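Local atomic coordinates of cellulose-binding protein (Saccharophagus degradans, PDB entry 2YHG), a protein that is of uncertain function but carries a nucleoside hydrolase-like domain, may hydrolyse glycosidic bonds and, as a whole protein, probably binds polysaccharides. Residues N75-Y78 / V79-I82; G243-P246 / A247-H250. One frame throughout, in Å; residues are numbered along the deposited sequence.

Contact 1: residues N75-Y78 / V79-I82; sequences NTAY and VDRI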
loop_
_atom_site.group_PDB
_atom_site.type_symbol
_atom_site.label_atom_id
_atom_site.label_comp_id
_atom_site.label_asym_id
_atom_site.label_seq_id
_atom_site.Cartn_x
_atom_site.Cartn_y
_atom_site.Cartn_z
ATOM N N ASN A 75 -5.160 -2.949 -24.989
ATOM C CA ASN A 75 -6.526 -2.831 -24.499
ATOM C C ASN A 75 -6.554 -3.206 -23.024
ATOM O O ASN A 75 -5.525 -3.608 -22.459
ATOM C CB ASN A 75 -7.464 -3.730 -25.327
ATOM C CG ASN A 75 -7.072 -5.177 -25.246
ATOM O OD1 ASN A 75 -7.085 -5.744 -24.157
ATOM N ND2 ASN A 75 -6.623 -5.754 -26.349
ATOM N N THR A 76 -7.706 -3.016 -22.391
ATOM C CA THR A 76 -7.882 -3.265 -20.982
ATOM C C THR A 76 -8.609 -4.586 -20.674
ATOM O O THR A 76 -9.247 -4.723 -19.634
ATOM C CB THR A 76 -8.605 -2.098 -20.254
ATOM O OG1 THR A 76 -9.923 -1.947 -20.779
ATOM C CG2 THR A 76 -7.862 -0.807 -20.394
ATOM N N ALA A 77 -8.542 -5.585 -21.571
ATOM C CA ALA A 77 -9.401 -6.754 -21.410
ATOM C C ALA A 77 -9.147 -7.524 -20.119
ATOM O O ALA A 77 -10.085 -8.071 -19.558
ATOM C CB ALA A 77 -9.329 -7.669 -22.620
ATOM N N TYR A 78 -7.903 -7.618 -19.632
ATOM C CA TYR A 78 -7.686 -8.276 -18.336
ATOM C C TYR A 78 -8.462 -7.587 -17.209
ATOM O O TYR A 78 -9.148 -8.218 -16.418
ATOM C CB TYR A 78 -6.210 -8.295 -17.944
ATOM C CG TYR A 78 -5.377 -9.349 -18.617
ATOM C CD1 TYR A 78 -5.345 -10.634 -18.140
ATOM C CD2 TYR A 78 -4.594 -9.031 -19.718
ATOM C CE1 TYR A 78 -4.529 -11.618 -18.783
ATOM C CE2 TYR A 78 -3.808 -9.973 -20.358
ATOM C CZ TYR A 78 -3.775 -11.237 -19.896
ATOM O OH TYR A 78 -2.971 -12.159 -20.541
ATOM N N VAL A 79 -8.330 -6.274 -17.141
ATOM C CA VAL A 79 -9.012 -5.512 -16.124
ATOM C C VAL A 79 -10.534 -5.582 -16.326
ATOM O O VAL A 79 -11.275 -5.735 -15.356
ATOM C CB VAL A 79 -8.504 -4.079 -16.037
ATOM C CG1 VAL A 79 -9.371 -3.226 -15.097
ATOM C CG2 VAL A 79 -7.044 -4.057 -15.595
ATOM N N ASP A 80 -10.990 -5.523 -17.575
ATOM C CA ASP A 80 -12.422 -5.595 -17.832
ATOM C C ASP A 80 -12.994 -6.866 -17.215
ATOM O O ASP A 80 -14.086 -6.869 -16.654
ATOM C CB ASP A 80 -12.676 -5.651 -19.348
ATOM C CG ASP A 80 -12.241 -4.421 -20.117
ATOM O OD1 ASP A 80 -11.935 -3.360 -19.538
ATOM O OD2 ASP A 80 -12.229 -4.555 -21.365
ATOM N N ARG A 81 -12.307 -7.992 -17.429
ATOM C CA ARG A 81 -12.753 -9.292 -16.957
ATOM C C ARG A 81 -12.824 -9.331 -15.432
ATOM O O ARG A 81 -13.783 -9.834 -14.834
ATOM C CB ARG A 81 -11.791 -10.357 -17.505
ATOM C CG ARG A 81 -12.092 -11.785 -17.127
ATOM C CD ARG A 81 -11.443 -12.754 -18.109
ATOM N NE ARG A 81 -11.516 -14.112 -17.615
ATOM C CZ ARG A 81 -10.715 -14.594 -16.687
ATOM N NH1 ARG A 81 -9.723 -13.852 -16.205
ATOM N NH2 ARG A 81 -10.910 -15.830 -16.248
ATOM N N ILE A 82 -11.815 -8.784 -14.774
ATOM C CA ILE A 82 -11.772 -8.757 -13.332
ATOM C C ILE A 82 -12.869 -7.821 -12.783
ATOM O O ILE A 82 -13.516 -8.178 -11.797
ATOM C CB ILE A 82 -10.367 -8.395 -12.834
ATOM C CG1 ILE A 82 -9.384 -9.535 -13.133
ATOM C CG2 ILE A 82 -10.391 -8.055 -11.354
ATOM C CD1 ILE A 82 -7.942 -9.181 -13.054
HETATM O O HOH W 1 -10.688 -3.702 -23.504
HETATM O O HOH W 2 -8.656 -11.071 -16.343
#
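Asp80 OD1 receives the hydroxyl of Thr76, with OG1 2.8 Å from OD1, and also accepts from Asn110 ND2 on strand 110-112. The pair spans the first turn of helix 77-93 in the nucleoside hydrolase-like domain. Thr76 occupies the N-cap position, yet its hydroxyl does not cap: it is spent on the carboxylate one turn later. The two side chains cross at about a right angle, and OG1 meets OD1 on its syn side, 32° out of the carboxylate plane. This bond follows from the first torsion of Thr76 (chi1 63°), which sets OG1 between the backbone N and the carbonyl carbon. The same two residues are also joined through the backbone, Asp80 N to Thr76 O at 2.8 Å. The other carboxylate oxygen, Asp80 OD2, takes a hydrogen from water 1 at 2.8 Å, and that water accepts a weak bond from Thr76 N. An acidic residue suits this early turn, where the helix dipole would probably stabilise its negative charge. Asn75 makes an Asx turn just ahead, its OD1 accepting from Ala77 N at 3.0 Å; the short amide side chain reaches forward to the N-H of the first helical residue. On the buried side, the branched Val79 and Ile82 give the helix a nonpolar face: Val79 packs on Ile62 and Thr64 of strand 58-64, Ile82 on Leu47 and Leu51 of helix 42-52. Tyr78 O accepts from both Ile82 N, at 3.2 Å, and water 2, whose oxygen lies 2.9 Å from it. Water 2 also lies in the guanidinium plane, 3.0 Å from Arg81 NH1, a doubtful bridge because Arg81 has two conformers.

Contact 2: residues G243-P246 / A247-H250; sequences GDTP and AFLH. With CA (calcium ion), chain B.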
loop_
_atom_site.group_PDB
_atom_site.type_symbol
_atom_site.label_atom_id
_atom_site.label_comp_id
_atom_site.label_asym_id
_atom_site.label_seq_id
_atom_site.Cartn_x
_atom_site.Cartn_y
_atom_site.Cartn_z
ATOM N N GLY A 243 3.637 -10.420 -6.635
ATOM C CA GLY A 243 4.835 -9.637 -6.408
ATOM C C GLY A 243 4.578 -8.134 -6.284
ATOM O O GLY A 243 5.358 -7.443 -5.631
ATOM N N ASP A 244 3.505 -7.645 -6.915
ATOM C CA ASP A 244 3.207 -6.223 -6.906
ATOM C C ASP A 244 2.346 -5.791 -5.731
ATOM O O ASP A 244 2.173 -4.589 -5.508
ATOM C CB ASP A 244 2.509 -5.842 -8.179
ATOM C CG ASP A 244 3.331 -6.150 -9.391
ATOM O OD1 ASP A 244 4.506 -5.735 -9.365
ATOM O OD2 ASP A 244 2.858 -6.832 -10.324
ATOM N N THR A 245 1.780 -6.725 -4.989
ATOM C CA THR A 245 0.821 -6.377 -3.930
ATOM C C THR A 245 1.364 -5.458 -2.831
ATOM O O THR A 245 0.585 -4.647 -2.345
ATOM C CB THR A 245 0.180 -7.662 -3.405
ATOM O OG1 THR A 245 -0.726 -8.074 -4.430
ATOM C CG2 THR A 245 -0.502 -7.515 -2.065
ATOM N N PRO A 246 2.655 -5.485 -2.508
ATOM C CA PRO A 246 3.156 -4.498 -1.526
ATOM C C PRO A 246 2.844 -3.050 -1.920
ATOM O O PRO A 246 2.763 -2.186 -1.023
ATOM C CB PRO A 246 4.626 -4.811 -1.436
ATOM C CG PRO A 246 4.644 -6.316 -1.662
ATOM C CD PRO A 246 3.681 -6.501 -2.814
ATOM N N ALA A 247 2.723 -2.776 -3.216
ATOM C CA ALA A 247 2.449 -1.433 -3.709
ATOM C C ALA A 247 1.071 -0.904 -3.329
ATOM O O ALA A 247 0.844 0.308 -3.455
ATOM C CB ALA A 247 2.645 -1.387 -5.209
ATOM N N PHE A 248 0.151 -1.735 -2.878
ATOM C CA PHE A 248 -1.012 -1.219 -2.161
ATOM C C PHE A 248 -1.071 -1.616 -0.708
ATOM O O PHE A 248 -1.691 -0.887 0.073
ATOM C CB PHE A 248 -2.373 -1.507 -2.845
ATOM C CG PHE A 248 -2.654 -2.940 -3.094
ATOM C CD1 PHE A 248 -2.206 -3.556 -4.255
ATOM C CD2 PHE A 248 -3.455 -3.683 -2.227
ATOM C CE1 PHE A 248 -2.499 -4.881 -4.516
ATOM C CE2 PHE A 248 -3.698 -5.021 -2.459
ATOM C CZ PHE A 248 -3.236 -5.605 -3.630
ATOM N N LEU A 249 -0.423 -2.681 -0.272
ATOM C CA LEU A 249 -0.439 -2.974 1.156
ATOM C C LEU A 249 0.239 -1.853 1.934
ATOM O O LEU A 249 -0.094 -1.644 3.116
ATOM C CB LEU A 249 0.234 -4.312 1.480
ATOM C CG LEU A 249 -0.396 -5.541 0.850
ATOM C CD1 LEU A 249 0.298 -6.786 1.426
ATOM C CD2 LEU A 249 -1.907 -5.575 1.075
ATOM N N HIS A 250 1.163 -1.123 1.330
ATOM C CA HIS A 250 1.815 0.022 1.978
ATOM C C HIS A 250 0.772 1.005 2.530
ATOM O O HIS A 250 1.029 1.617 3.579
ATOM C CB HIS A 250 2.715 0.683 0.930
ATOM C CG HIS A 250 3.588 1.748 1.488
ATOM N ND1 HIS A 250 4.391 1.544 2.576
ATOM C CD2 HIS A 250 3.777 3.022 1.058
ATOM C CE1 HIS A 250 5.015 2.682 2.816
ATOM N NE2 HIS A 250 4.683 3.594 1.907
HETATM CA CA CA B . 3.549 -6.666 -12.761
HETATM O O HOH W 3 4.627 -8.963 -12.321
HETATM O O HOH W 4 5.486 -7.149 -14.242
#
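Thr245 O accepts two backbone donors, Leu249 N and Phe248 N, at the start of the short buried helix 246-249. The bond from Leu249 N to Thr245 O, 3.0 Å long, lies in the carbonyl plane, whereas Phe248 N approaches from above that plane, 48° out of it. The same oxygen sits over one face of the Phe248 ring, 3.5 Å above its plane and offset toward the rim. A first torsion of 57° puts CG of Phe248 between its own N and carbonyl carbon and turns the ring back along Thr245, whose OG1 comes 3.6 Å from CZ. The methyl branch serves the other neighbour: Thr245 CG2 packs against Leu249 CG at 3.5 Å. A threonine fits because its two branches divide the work, since OG1 is also hydrogen-bonded to Glu242 and Ser46. Around this oxygen, Ala247 N bonds to Asp244 O at 3.0 Å and His250 N to Pro246 O at the same length. Proline suits a first helical turn, where its missing N-H costs no helical bond, and the small Ala247 lies against Tyr183 and Ile185 of strand 180-185. Farther along, His250 NE2 bonds to Pro259 O, while its ring meets Trp147 edge-to-face. At the opposite end the Asp244 carboxylate reaches calcium through OD2, 2.5 Å from the ion. Asp36, Asp43, the backbone oxygen of Trp151 and waters 3 and 4 complete the site. The acidic cluster resembles the calcium site of nucleoside hydrolases, in which the ion binds the sugar hydroxyls. The all-oxygen shell suits a hard cation, and the two bound waters may mark where substrate hydroxyls would bind, if the resemblance extends to function.

How the contacts relate
From the N terminus, contact 1 comes first, opening helix 77-93 after the loop that leaves strand 58-64 of the six-stranded parallel sheet; contact 2 follows some 160 residues later, where a loop turns into helix 246-249. Each is a local turn, so neither encloses a long loop, and being in series they neither nest nor cross. The nearest atoms of contact 1 and contact 2 are about 11 Å apart. Both touch helix 42-52: residues 75-82 reach Glu44 and Leu47, residues 243-250 Arg49 and Gln50. Contact 1 joins a peripheral helix to strands 58-64 and 110-112, whereas contact 2 lies near the chain's centre beside strand 180-185 and the calcium site.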